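Local coordinates for uncharacterized hypothetical protein (Parabacteroides merdae, PDB 4EI0) that is of unknown function and belongs to the DUF4466 family, folding into two linked, mainly antiparallel beta-sheet regions, at residues L25-P29 / K252-D256; V32-F38 / R111-P117; D152-N156 / Q244-L248; L157-N161 / S301-V305; L274-A280 / Y292-A298. All blocks are in the same frame, centred on the assembly; numbering follows the deposited sequence. Where two conformers were deposited one is given.

Overall arrangement
Interactions 1 and 3, centres about 12 Å apart, lie near the centre of the folded chain, where the N-terminal beta-rich part meets the C-terminal one; they touch where P29 meets Q244. Interaction 2 lies in an N-terminal sheet on strands 35-43 and 107-115, with its centre about 15 Å from that of interaction 1, inside whose sequence loop it is nested. Interactions 4 and 5 belong to one C-terminal antiparallel sheet, centres about 10 Å apart, and meet where strands 289-299 and 302-311 pair; 5 is nested inside 4. Interaction 3 shares strand 152-159 with interaction 4. Two beta-rich halves, each with more than one sheet, are thus joined through loops and a short helix.

Interaction 1. Residues L25-P29 / K252-D256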
# COMPACT_ATOMS: atom_id res chain seq x y z
N LEU B 25 21.37 -2.21 9.35
CA LEU B 25 21.45 -3.01 10.59
C LEU B 25 22.36 -2.36 11.68
O LEU B 25 23.42 -1.81 11.36
CB LEU B 25 21.98 -4.40 10.27
CG LEU B 25 21.34 -5.12 9.10
CD1 LEU B 25 22.14 -6.37 8.76
CD2 LEU B 25 19.87 -5.41 9.44
N PRO B 26 21.93 -2.41 12.96
CA PRO B 26 22.70 -1.81 14.07
C PRO B 26 24.12 -2.39 14.25
O PRO B 26 25.01 -1.70 14.73
CB PRO B 26 21.87 -2.15 15.30
CG PRO B 26 20.49 -2.31 14.80
CD PRO B 26 20.59 -2.84 13.39
N VAL B 27 24.32 -3.65 13.88
CA VAL B 27 25.65 -4.26 13.96
C VAL B 27 26.52 -3.87 12.78
O VAL B 27 27.72 -4.07 12.83
CB VAL B 27 25.55 -5.79 14.06
CG1 VAL B 27 24.89 -6.19 15.37
CG2 VAL B 27 24.75 -6.33 12.90
N ALA B 28 25.95 -3.33 11.70
CA ALA B 28 26.72 -3.11 10.48
C ALA B 28 27.45 -1.76 10.60
O ALA B 28 26.81 -0.74 10.78
CB ALA B 28 25.86 -3.18 9.21
N PRO B 29 28.79 -1.76 10.54
CA PRO B 29 29.43 -0.46 10.67
C PRO B 29 29.09 0.48 9.50
O PRO B 29 28.93 0.03 8.37
CB PRO B 29 30.92 -0.76 10.69
CG PRO B 29 31.03 -2.22 10.90
CD PRO B 29 29.78 -2.82 10.33
N LYS B 252 29.34 -11.97 10.37
CA LYS B 252 29.59 -10.96 11.32
C LYS B 252 30.35 -9.83 10.61
O LYS B 252 30.67 -9.89 9.41
CB LYS B 252 30.33 -11.59 12.51
CG LYS B 252 29.43 -12.53 13.28
CD LYS B 252 30.15 -13.27 14.39
CE LYS B 252 29.17 -14.19 15.12
NZ LYS B 252 29.08 -15.53 14.47
N PHE B 253 30.58 -8.77 11.36
CA PHE B 253 31.23 -7.61 10.82
C PHE B 253 32.51 -7.36 11.61
O PHE B 253 32.51 -7.41 12.85
CB PHE B 253 30.33 -6.39 10.94
CG PHE B 253 29.00 -6.54 10.23
CD1 PHE B 253 27.91 -7.04 10.88
CD2 PHE B 253 28.86 -6.16 8.91
CE1 PHE B 253 26.69 -7.15 10.24
CE2 PHE B 253 27.65 -6.31 8.24
CZ PHE B 253 26.57 -6.80 8.93
N ILE B 254 33.57 -7.05 10.89
CA ILE B 254 34.78 -6.50 11.49
C ILE B 254 34.56 -5.02 11.64
O ILE B 254 34.21 -4.32 10.66
CB ILE B 254 36.01 -6.74 10.60
CG1 ILE B 254 36.22 -8.25 10.41
CG2 ILE B 254 37.27 -6.08 11.16
CD1 ILE B 254 37.13 -8.53 9.24
N ASP B 255 34.75 -4.54 12.85
CA ASP B 255 34.54 -3.12 13.14
C ASP B 255 35.86 -2.52 13.65
O ASP B 255 36.91 -3.22 13.76
CB ASP B 255 33.35 -2.91 14.12
CG ASP B 255 32.73 -1.48 14.06
OD1 ASP B 255 33.26 -0.58 13.38
OD2 ASP B 255 31.71 -1.27 14.74
N ASP B 256 35.82 -1.24 13.95
CA ASP B 256 37.00 -0.53 14.44
C ASP B 256 37.65 -1.22 15.68
O ASP B 256 38.84 -1.28 15.79
CB ASP B 256 36.65 0.92 14.80
CG ASP B 256 36.15 1.76 13.59
OD1 ASP B 256 35.65 1.22 12.59
OD2 ASP B 256 36.29 3.00 13.67
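The phenyl ring of F253 lies flat against the backbone and methyl of A28, in a loop-to-loop contact that links the N-terminal beta-sheet region to the C-terminal one. A28 closes a type I beta turn that begins at L25, its N bonded to L25 O at 3.0 Å. This turn presents the CA of A28 3.8 Å from the ring centroid and only 3° off the ring normal, a CH-pi contact almost exactly over the centre. A28 CB continues over the same face, 3.7 Å from F253 CZ. Alanine suits the place because its small side chain lets the ring come close to the main chain.

With CG anti to its own carbonyl carbon (chi1 -59°), F253 sets its ring against the turn at A28. Replacing F253 by alanine is likely to leave A28 without the ring it rests on and open a gap beside V27 and P29. R243 and Q244 of the short helix also touch the ring, and P29 O accepts a bond from the Q244 side-chain amide, so the residue following the turn is tied to that helix.

Farther along, the rigid ring of P29 lies beside the D255 carboxylate, its CB 3.6 Å from OD1 in one of the two positions of D255. This aspartate precedes helix 256-261 without its side chain capping it.

The other neighbours reach the F253 ring obliquely. P29 CD rests 3.7 Å from F253 CD2, and V27 CG2 comes to 3.4 Å from F253 CE1, the valine and phenylalanine side chains crossing at about a right angle.

Interaction 2. Residues V32-F38 / R111-P117; sequences VGNEIEF and RYYYIIP
Two neighbouring strands of an antiparallel five-stranded sheet make this contact: 35-38 runs against 111-115 at 160°. I36 with Y114 and F38 with Y112 are hydrogen-bonded pairs, each joined by two backbone bonds; I36 N to Y114 O, at 2.8 Å, is the shortest. E37 with Y113 is the non-hydrogen-bonded pair between them, and E35 with I115 another beyond I36. The pairing runs on past the regular strand, where I116 N reaches N34 O at 2.9 Å and G33 N reaches I116 O. G33 has a positive phi, where a side chain would press on the preceding carbonyl oxygen.

On the face bearing I36 and F38, the large, mostly aromatic side chains are buried. F38 CD1 meets the edge of the Y112 ring in its plane, 3.8 Å from Y112 CD2. I36 CG1 lies 3.7 Å from I116 CD1, the two branched chains crossing at about a right angle, and the CG1 branch of I116 also covers N34 O. Y114 OH bonds to I60 O.

The E35 and E37 face is more polar. The Y113 ring, with CG anti to its carbonyl carbon (chi1 -64°), leans across to lie beside the extended E37 chain; E37 CD is 3.4 Å from Y113 CE1, and the carboxylate plane is turned 37° from the ring. E37 OE2 forms a salt bridge with R23, while R111 pairs with D81.

Strand 17-22 flanks 35-43 and strand 67-75 flanks 107-115, while F127 of strand 124-133, in the other N-terminal sheet, packs on F38, Y112 and Y114.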
# COMPACT_ATOMS: atom_id res chain seq x y z
N VAL B 32 32.40 5.29 5.35
CA VAL B 32 32.48 6.34 4.33
C VAL B 32 32.26 5.80 2.92
O VAL B 32 32.74 4.72 2.59
CB VAL B 32 33.80 7.15 4.43
CG1 VAL B 32 33.92 8.13 3.27
CG2 VAL B 32 33.84 7.92 5.77
N GLY B 33 31.45 6.52 2.13
CA GLY B 33 31.13 6.06 0.79
C GLY B 33 29.90 5.18 0.75
O GLY B 33 29.34 5.01 -0.29
N ASN B 34 29.48 4.60 1.87
CA ASN B 34 28.29 3.69 1.88
C ASN B 34 27.05 4.52 2.29
O ASN B 34 27.13 5.66 2.73
CB ASN B 34 28.44 2.57 2.95
CG ASN B 34 29.24 1.37 2.47
OD1 ASN B 34 29.69 1.34 1.37
ND2 ASN B 34 29.44 0.38 3.36
N GLU B 35 25.92 3.91 2.16
CA GLU B 35 24.68 4.56 2.54
C GLU B 35 24.19 4.15 3.92
O GLU B 35 24.48 3.03 4.38
CB GLU B 35 23.65 4.31 1.44
CG GLU B 35 23.22 2.88 1.29
CD GLU B 35 22.53 2.58 -0.04
OE1 GLU B 35 22.76 3.24 -1.09
OE2 GLU B 35 21.73 1.64 -0.01
N ILE B 36 23.49 5.05 4.60
CA ILE B 36 22.64 4.72 5.75
C ILE B 36 21.21 4.96 5.23
O ILE B 36 20.88 6.05 4.70
CB ILE B 36 22.87 5.59 6.99
CG1 ILE B 36 24.35 5.68 7.29
CG2 ILE B 36 22.07 5.07 8.18
CD1 ILE B 36 24.66 6.40 8.58
N GLU B 37 20.41 3.92 5.31
CA GLU B 37 19.07 3.90 4.75
C GLU B 37 18.01 3.97 5.83
O GLU B 37 18.10 3.24 6.83
CB GLU B 37 18.87 2.62 3.99
CG GLU B 37 17.54 2.57 3.26
CD GLU B 37 17.31 1.24 2.57
OE1 GLU B 37 18.29 0.51 2.30
OE2 GLU B 37 16.15 0.93 2.30
N PHE B 38 17.02 4.81 5.61
CA PHE B 38 15.94 5.06 6.57
C PHE B 38 14.58 4.87 5.84
O PHE B 38 14.49 5.11 4.63
CB PHE B 38 16.03 6.47 7.14
CG PHE B 38 17.24 6.73 8.00
CD1 PHE B 38 18.43 7.10 7.43
CD2 PHE B 38 17.18 6.58 9.35
CE1 PHE B 38 19.54 7.34 8.22
CE2 PHE B 38 18.29 6.80 10.15
CZ PHE B 38 19.47 7.19 9.58
N ARG B 111 11.80 6.13 1.39
CA ARG B 111 13.17 5.74 1.76
C ARG B 111 14.14 6.85 1.50
O ARG B 111 14.16 7.43 0.41
CB ARG B 111 13.53 4.51 1.00
CG ARG B 111 12.71 3.33 1.48
CD ARG B 111 12.95 2.09 0.66
NE ARG B 111 12.05 1.07 1.14
CZ ARG B 111 11.80 -0.06 0.50
NH1 ARG B 111 12.37 -0.32 -0.66
NH2 ARG B 111 10.94 -0.90 1.02
N TYR B 112 14.92 7.18 2.53
CA TYR B 112 15.98 8.17 2.45
C TYR B 112 17.32 7.47 2.55
O TYR B 112 17.50 6.58 3.42
CB TYR B 112 15.83 9.18 3.57
CG TYR B 112 17.01 10.10 3.85
CD1 TYR B 112 17.28 11.19 3.04
CD2 TYR B 112 17.79 9.94 4.97
CE1 TYR B 112 18.33 12.04 3.29
CE2 TYR B 112 18.86 10.77 5.23
CZ TYR B 112 19.11 11.82 4.41
OH TYR B 112 20.13 12.67 4.70
N TYR B 113 18.23 7.87 1.68
CA TYR B 113 19.57 7.33 1.57
C TYR B 113 20.58 8.44 1.83
O TYR B 113 20.64 9.42 1.09
CB TYR B 113 19.76 6.75 0.17
CG TYR B 113 18.85 5.58 -0.09
CD1 TYR B 113 19.23 4.29 0.23
CD2 TYR B 113 17.61 5.77 -0.66
CE1 TYR B 113 18.41 3.21 -0.03
CE2 TYR B 113 16.77 4.71 -0.92
CZ TYR B 113 17.18 3.44 -0.60
OH TYR B 113 16.32 2.44 -0.83
N TYR B 114 21.31 8.33 2.94
CA TYR B 114 22.36 9.25 3.27
C TYR B 114 23.66 8.60 2.81
O TYR B 114 23.99 7.51 3.29
CB TYR B 114 22.42 9.47 4.76
CG TYR B 114 23.53 10.32 5.26
CD1 TYR B 114 23.45 11.70 5.18
CD2 TYR B 114 24.64 9.77 5.90
CE1 TYR B 114 24.45 12.52 5.71
CE2 TYR B 114 25.65 10.59 6.43
CZ TYR B 114 25.57 11.94 6.32
OH TYR B 114 26.52 12.76 6.82
N ILE B 115 24.41 9.25 1.92
CA ILE B 115 25.71 8.71 1.48
C ILE B 115 26.75 9.35 2.42
O ILE B 115 26.86 10.56 2.48
CB ILE B 115 26.02 8.99 0.01
CG1 ILE B 115 24.89 8.52 -0.91
CG2 ILE B 115 27.29 8.23 -0.42
CD1 ILE B 115 24.57 7.04 -0.84
N ILE B 116 27.47 8.52 3.18
CA ILE B 116 28.38 8.94 4.25
C ILE B 116 29.55 9.66 3.62
O ILE B 116 30.20 9.11 2.76
CB ILE B 116 28.84 7.70 5.13
CG1 ILE B 116 27.63 7.01 5.75
CG2 ILE B 116 29.79 8.09 6.21
CD1 ILE B 116 27.88 5.61 6.28
N PRO B 117 29.79 10.95 4.02
CA PRO B 117 30.82 11.75 3.34
C PRO B 117 32.14 11.59 4.09
O PRO B 117 32.12 11.24 5.27
CB PRO B 117 30.31 13.17 3.51
CG PRO B 117 29.71 13.13 4.91
CD PRO B 117 29.03 11.79 4.98

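Interaction 3. Residues D152-N156 / Q244-L248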
# COMPACT_ATOMS: atom_id res chain seq x y z
N ASP B 152 38.33 2.36 6.05
CA ASP B 152 38.18 2.36 4.60
C ASP B 152 37.91 0.96 4.15
O ASP B 152 38.35 -0.00 4.79
CB ASP B 152 39.46 2.83 3.93
CG ASP B 152 39.63 4.35 3.95
OD1 ASP B 152 38.77 5.04 3.39
OD2 ASP B 152 40.63 4.85 4.52
N MSE B 153 37.19 0.83 3.04
CA MSE B 153 36.91 -0.46 2.46
C MSE B 153 36.99 -0.44 0.93
O MSE B 153 36.47 0.48 0.29
CB MSE B 153 35.51 -0.89 2.93
CG MSE B 153 35.07 -2.08 2.21
SE MSE B 153 33.47 -2.88 3.04
CE MSE B 153 32.14 -1.40 2.84
N ALA B 154 37.60 -1.46 0.33
CA ALA B 154 37.72 -1.58 -1.14
C ALA B 154 37.32 -3.02 -1.46
O ALA B 154 37.85 -3.95 -0.84
CB ALA B 154 39.15 -1.31 -1.56
N LYS B 155 36.40 -3.23 -2.40
CA LYS B 155 35.87 -4.54 -2.66
C LYS B 155 36.15 -5.01 -4.07
O LYS B 155 36.28 -4.22 -4.98
CB LYS B 155 34.37 -4.59 -2.45
CG LYS B 155 33.93 -4.33 -1.04
CD LYS B 155 32.42 -4.19 -0.97
CE LYS B 155 31.75 -5.52 -1.33
NZ LYS B 155 30.32 -5.53 -0.89
N ASN B 156 36.28 -6.32 -4.20
CA ASN B 156 36.38 -7.01 -5.48
C ASN B 156 37.44 -6.47 -6.38
O ASN B 156 37.18 -6.15 -7.52
CB ASN B 156 35.01 -7.04 -6.15
CG ASN B 156 33.95 -7.66 -5.25
OD1 ASN B 156 32.94 -7.03 -4.93
ND2 ASN B 156 34.22 -8.86 -4.76
N GLN B 244 30.17 -7.36 4.85
CA GLN B 244 30.42 -6.27 3.91
C GLN B 244 31.44 -6.66 2.88
O GLN B 244 31.35 -6.27 1.74
CB GLN B 244 30.84 -4.99 4.65
CG GLN B 244 29.72 -4.46 5.50
CD GLN B 244 30.10 -3.37 6.47
OE1 GLN B 244 31.07 -3.48 7.23
NE2 GLN B 244 29.23 -2.37 6.58
N LEU B 245 32.44 -7.43 3.27
CA LEU B 245 33.48 -7.80 2.31
C LEU B 245 33.11 -8.97 1.39
O LEU B 245 33.66 -9.08 0.30
CB LEU B 245 34.80 -8.12 3.04
CG LEU B 245 35.50 -6.97 3.79
CD1 LEU B 245 36.62 -7.58 4.58
CD2 LEU B 245 36.01 -5.94 2.83
N SER B 246 32.24 -9.87 1.85
CA SER B 246 31.98 -11.12 1.15
C SER B 246 30.56 -11.28 0.63
O SER B 246 30.29 -12.17 -0.19
CB SER B 246 32.27 -12.30 2.07
OG SER B 246 31.13 -12.51 2.86
N ASP B 247 29.64 -10.43 1.10
CA ASP B 247 28.25 -10.52 0.66
C ASP B 247 27.68 -11.95 0.79
O ASP B 247 26.96 -12.42 -0.08
CB ASP B 247 28.09 -10.01 -0.80
CG ASP B 247 28.31 -8.52 -0.93
OD1 ASP B 247 27.32 -7.76 -0.99
OD2 ASP B 247 29.49 -8.10 -1.00
N LEU B 248 28.03 -12.65 1.87
CA LEU B 248 27.39 -13.93 2.23
C LEU B 248 26.74 -13.77 3.60
O LEU B 248 27.35 -13.26 4.52
CB LEU B 248 28.38 -15.12 2.19
CG LEU B 248 29.48 -15.13 1.10
CD1 LEU B 248 30.31 -16.40 1.22
CD2 LEU B 248 28.94 -14.93 -0.33
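K155 reaches from its strand to the short helix 243-246 and uses its ammonium nitrogen twice. NZ donates to the Q244 carbonyl oxygen at 2.9 Å, almost in line with the C=O bond, and to D247 OD2 at 2.7 Å, on the syn lone pair, forming a salt bridge. A bend at chi3 (66°) turns the end of the long lysine chain to these two oxygens. Lysine suits the position because its length spans the gap and its charge can serve both a carbonyl at the helix end and a carboxylate. This is the looser side: D247 is exposed and poorly ordered, so its half of the grip is probably the more mobile.

The closer packing is apolar and lies beside M153, a selenomethionine. Its SE sits 3.7 Å from Q244 CB, where the chains cross at about a right angle, and 4.0 Å from CD2 of the buried L245, which runs alongside, pointing the other way. I31 and N34 touch M153 as well, while K308 NZ hydrogen-bonds Q244 OE1. D247 has a positive phi just after the helix, and S246 OG accepts L248 N in an ST turn. The arrangement is that of a short helix packed against the edge strand of an antiparallel sheet.

Interaction 4. Residues L157-N161 / S301-V305; sequences LSVTN and SEVTV
Backbone hydrogen bonds between L157-V159 and V303-V305 carry most of this contact. The hydrogen-bonded pairs L157 with V305 and V159 with V303 each form two, of which L157 N to V305 O (2.8 Å) and V159 N to V303 O (2.8 Å) are nearly linear at the carbonyl. S158 faces T304 in the non-hydrogen-bonded pair between them, and T304 CA adds a CA-H...O contact to L157 O at 3.3 Å.

The polar side-chain link is S158 OG, which donates to E302 OE2 at 2.8 Å, on the anti side and 27° out of the carboxylate plane. The glutamate is fully extended (chi1 -175°), which lets its carboxylate come alongside the serine. S158 OG also bonds K163 NZ. With alanine instead of E302, the S158 hydroxyl would probably lose this acceptor.

Apolar contacts fill the opposite face: V159 CG2 meets V305 CG2 at 4.1 Å, crossing at about a right angle, and Y197 of strand 195-199 covers V159 and V303. Beta-branched valines suit such extended, buried positions. The whole is an antiparallel strand pair at the edge of a five-stranded sheet.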
# COMPACT_ATOMS: atom_id res chain seq x y z
N LEU B 157 38.67 -6.40 -5.87
CA LEU B 157 39.81 -5.97 -6.65
C LEU B 157 40.52 -7.17 -7.27
O LEU B 157 40.62 -8.22 -6.66
CB LEU B 157 40.80 -5.20 -5.78
CG LEU B 157 40.18 -3.92 -5.23
CD1 LEU B 157 40.67 -3.58 -3.84
CD2 LEU B 157 40.42 -2.79 -6.21
N SER B 158 41.08 -6.98 -8.45
CA SER B 158 41.72 -8.04 -9.19
C SER B 158 43.21 -8.10 -8.93
O SER B 158 43.92 -7.11 -9.02
CB SER B 158 41.40 -7.87 -10.69
OG SER B 158 42.16 -8.77 -11.44
N VAL B 159 43.70 -9.29 -8.62
CA VAL B 159 45.08 -9.52 -8.34
C VAL B 159 45.54 -10.65 -9.25
O VAL B 159 44.88 -11.68 -9.37
CB VAL B 159 45.29 -9.82 -6.84
CG1 VAL B 159 46.73 -10.24 -6.59
CG2 VAL B 159 44.93 -8.55 -6.02
N THR B 160 46.68 -10.46 -9.89
CA THR B 160 47.22 -11.46 -10.79
C THR B 160 48.73 -11.41 -10.64
O THR B 160 49.28 -10.56 -9.92
CB THR B 160 46.82 -11.17 -12.25
OG1 THR B 160 47.43 -9.95 -12.67
CG2 THR B 160 45.32 -11.03 -12.39
N ASN B 161 49.44 -12.29 -11.31
CA ASN B 161 50.90 -12.26 -11.24
C ASN B 161 51.51 -10.93 -11.71
O ASN B 161 52.59 -10.56 -11.25
CB ASN B 161 51.49 -13.43 -12.03
CG ASN B 161 51.47 -14.71 -11.24
OD1 ASN B 161 52.26 -14.90 -10.30
ND2 ASN B 161 50.54 -15.59 -11.59
N SER B 301 44.60 -18.17 -12.60
CA SER B 301 44.88 -16.98 -13.39
C SER B 301 44.40 -15.64 -12.77
O SER B 301 44.70 -14.58 -13.28
CB SER B 301 44.28 -17.17 -14.79
OG SER B 301 42.87 -17.16 -14.76
N GLU B 302 43.64 -15.70 -11.69
CA GLU B 302 43.17 -14.48 -11.04
C GLU B 302 42.76 -14.71 -9.57
O GLU B 302 42.12 -15.70 -9.23
CB GLU B 302 41.97 -13.90 -11.81
CG GLU B 302 41.51 -12.55 -11.26
CD GLU B 302 40.36 -11.89 -12.01
OE1 GLU B 302 39.63 -12.59 -12.75
OE2 GLU B 302 40.19 -10.67 -11.84
N VAL B 303 43.03 -13.74 -8.72
CA VAL B 303 42.45 -13.69 -7.39
C VAL B 303 41.64 -12.45 -7.26
O VAL B 303 42.02 -11.41 -7.74
CB VAL B 303 43.62 -13.72 -6.38
CG1 VAL B 303 43.13 -13.54 -4.96
CG2 VAL B 303 44.38 -15.05 -6.55
N THR B 304 40.51 -12.53 -6.58
CA THR B 304 39.75 -11.36 -6.21
C THR B 304 39.83 -11.11 -4.68
O THR B 304 39.54 -12.02 -3.91
CB THR B 304 38.27 -11.51 -6.60
OG1 THR B 304 38.18 -11.86 -7.99
CG2 THR B 304 37.49 -10.24 -6.38
N VAL B 305 40.19 -9.89 -4.27
CA VAL B 305 40.32 -9.55 -2.85
C VAL B 305 39.40 -8.39 -2.51
O VAL B 305 39.06 -7.60 -3.38
CB VAL B 305 41.78 -9.23 -2.44
CG1 VAL B 305 42.73 -10.36 -2.84
CG2 VAL B 305 42.25 -7.92 -3.04

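Interaction 5. Residues L274-A280 / Y292-A298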
# COMPACT_ATOMS: atom_id res chain seq x y z
N LEU B 274 46.91 -19.49 -0.03
CA LEU B 274 45.69 -18.76 -0.03
C LEU B 274 44.66 -19.38 -0.98
O LEU B 274 45.03 -19.97 -1.97
CB LEU B 274 45.95 -17.31 -0.41
CG LEU B 274 46.67 -16.53 0.67
CD1 LEU B 274 47.26 -15.27 0.02
CD2 LEU B 274 45.77 -16.21 1.84
N LYS B 275 43.38 -19.22 -0.67
CA LYS B 275 42.31 -19.69 -1.51
C LYS B 275 41.07 -18.97 -1.14
O LYS B 275 41.09 -18.16 -0.23
CB LYS B 275 42.12 -21.20 -1.32
CG LYS B 275 41.95 -21.66 0.12
CD LYS B 275 41.77 -23.17 0.23
CE LYS B 275 42.50 -23.73 1.44
NZ LYS B 275 42.39 -25.19 1.43
N GLU B 276 39.99 -19.24 -1.85
CA GLU B 276 38.74 -18.65 -1.56
C GLU B 276 38.41 -18.82 -0.05
O GLU B 276 38.56 -19.89 0.49
CB GLU B 276 37.69 -19.32 -2.43
CG GLU B 276 36.29 -18.77 -2.25
CD GLU B 276 35.34 -19.20 -3.37
OE1 GLU B 276 35.80 -19.75 -4.39
OE2 GLU B 276 34.13 -18.97 -3.23
N GLU B 277 38.00 -17.73 0.58
CA GLU B 277 37.62 -17.64 2.01
C GLU B 277 38.81 -17.50 2.94
O GLU B 277 38.64 -17.24 4.12
CB GLU B 277 36.71 -18.79 2.51
CG GLU B 277 35.35 -18.81 1.85
CD GLU B 277 34.33 -19.67 2.63
OE1 GLU B 277 34.27 -19.64 3.89
OE2 GLU B 277 33.55 -20.38 1.97
N ALA B 278 40.01 -17.63 2.41
CA ALA B 278 41.19 -17.34 3.19
C ALA B 278 41.27 -15.84 3.45
O ALA B 278 40.53 -15.04 2.89
CB ALA B 278 42.46 -17.90 2.54
N GLY B 279 42.13 -15.46 4.36
CA GLY B 279 42.27 -14.07 4.73
C GLY B 279 43.62 -13.82 5.38
O GLY B 279 44.33 -14.77 5.71
N ALA B 280 43.93 -12.54 5.57
CA ALA B 280 45.13 -12.17 6.26
C ALA B 280 44.93 -10.88 7.01
O ALA B 280 44.50 -9.84 6.44
CB ALA B 280 46.24 -12.02 5.26
N TYR B 292 42.50 -5.98 6.90
CA TYR B 292 42.11 -7.37 6.74
C TYR B 292 41.87 -7.55 5.26
O TYR B 292 41.01 -6.84 4.66
CB TYR B 292 40.83 -7.72 7.56
CG TYR B 292 40.36 -9.14 7.36
CD1 TYR B 292 41.15 -10.20 7.78
CD2 TYR B 292 39.18 -9.43 6.72
CE1 TYR B 292 40.77 -11.52 7.57
CE2 TYR B 292 38.78 -10.76 6.53
CZ TYR B 292 39.59 -11.80 6.91
OH TYR B 292 39.22 -13.12 6.76
N VAL B 293 42.61 -8.47 4.65
CA VAL B 293 42.50 -8.81 3.24
C VAL B 293 41.72 -10.14 3.12
O VAL B 293 42.09 -11.13 3.73
CB VAL B 293 43.88 -8.99 2.64
CG1 VAL B 293 43.76 -9.30 1.12
CG2 VAL B 293 44.75 -7.78 2.98
N TYR B 294 40.59 -10.13 2.40
CA TYR B 294 39.73 -11.31 2.29
C TYR B 294 39.82 -11.79 0.87
O TYR B 294 39.73 -11.00 -0.05
CB TYR B 294 38.27 -10.96 2.65
CG TYR B 294 37.34 -12.13 2.44
CD1 TYR B 294 37.39 -13.21 3.29
CD2 TYR B 294 36.44 -12.18 1.38
CE1 TYR B 294 36.56 -14.31 3.14
CE2 TYR B 294 35.61 -13.28 1.19
CZ TYR B 294 35.65 -14.33 2.09
OH TYR B 294 34.92 -15.47 1.92
N ILE B 295 40.01 -13.09 0.68
CA ILE B 295 40.08 -13.69 -0.66
C ILE B 295 38.68 -14.12 -1.08
O ILE B 295 38.19 -15.15 -0.64
CB ILE B 295 41.04 -14.88 -0.72
CG1 ILE B 295 42.42 -14.54 -0.12
CG2 ILE B 295 41.17 -15.42 -2.15
CD1 ILE B 295 43.16 -13.35 -0.68
N ASN B 296 38.01 -13.33 -1.91
CA ASN B 296 36.66 -13.64 -2.38
C ASN B 296 36.64 -14.87 -3.30
O ASN B 296 35.74 -15.70 -3.20
CB ASN B 296 36.04 -12.45 -3.15
CG ASN B 296 35.91 -11.19 -2.32
OD1 ASN B 296 36.75 -10.29 -2.44
ND2 ASN B 296 34.84 -11.08 -1.56
N LYS B 297 37.66 -14.99 -4.14
CA LYS B 297 37.74 -16.03 -5.21
C LYS B 297 39.20 -16.21 -5.59
O LYS B 297 39.96 -15.24 -5.47
CB LYS B 297 36.99 -15.57 -6.46
CG LYS B 297 35.48 -15.45 -6.38
CD LYS B 297 34.89 -15.05 -7.74
CE LYS B 297 35.11 -13.57 -8.06
NZ LYS B 297 35.64 -13.33 -9.43
N ALA B 298 39.61 -17.40 -6.03
CA ALA B 298 40.98 -17.59 -6.47
C ALA B 298 41.04 -18.74 -7.46
O ALA B 298 40.58 -19.81 -7.16
CB ALA B 298 41.93 -17.86 -5.29
O HOH W 1 39.23 -15.81 6.27
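The Y294 ring meets A278 O and E277 CA obliquely, and the Y292 ring likewise meets A280 O and G279 CA. Both tyrosines stand on the 289-299 strand of a beta hairpin, facing strand 278-283. Their CG atoms are anti to N (chi1: Y292 177°, Y294 176°), which swings the rings over the partner strand. Y294 lies side by side with E277, its OH 3.4 Å from E277 CG, and its hydroxyl bonds to Q241. At the edge of the Y294 ring, in plane, is N296 ND2, which bonds L245 O, while N296 OD1 bonds S306 OG. G279, paired with Y294, suits its place because a CB there would collide with Y292 OH.

Two backbone bonds join A280 to V293, and I295 N reaches A278 O at 3.0 Å. Ahead of them, a type II turn from K275 to A278 puts E277, with positive phi, where its N can bond I295 O at 2.9 Å. I295 fills the angle of this turn, CB 3.3 Å from K275 O, with L274 CD2 beyond its CG1. N296 and K297 both face T304 of strand 302-311, a classic beta bulge. Y292 OH bonds to L240 O, and a water donates to that hydroxyl at 2.7 Å and to E277 O at 2.6 Å.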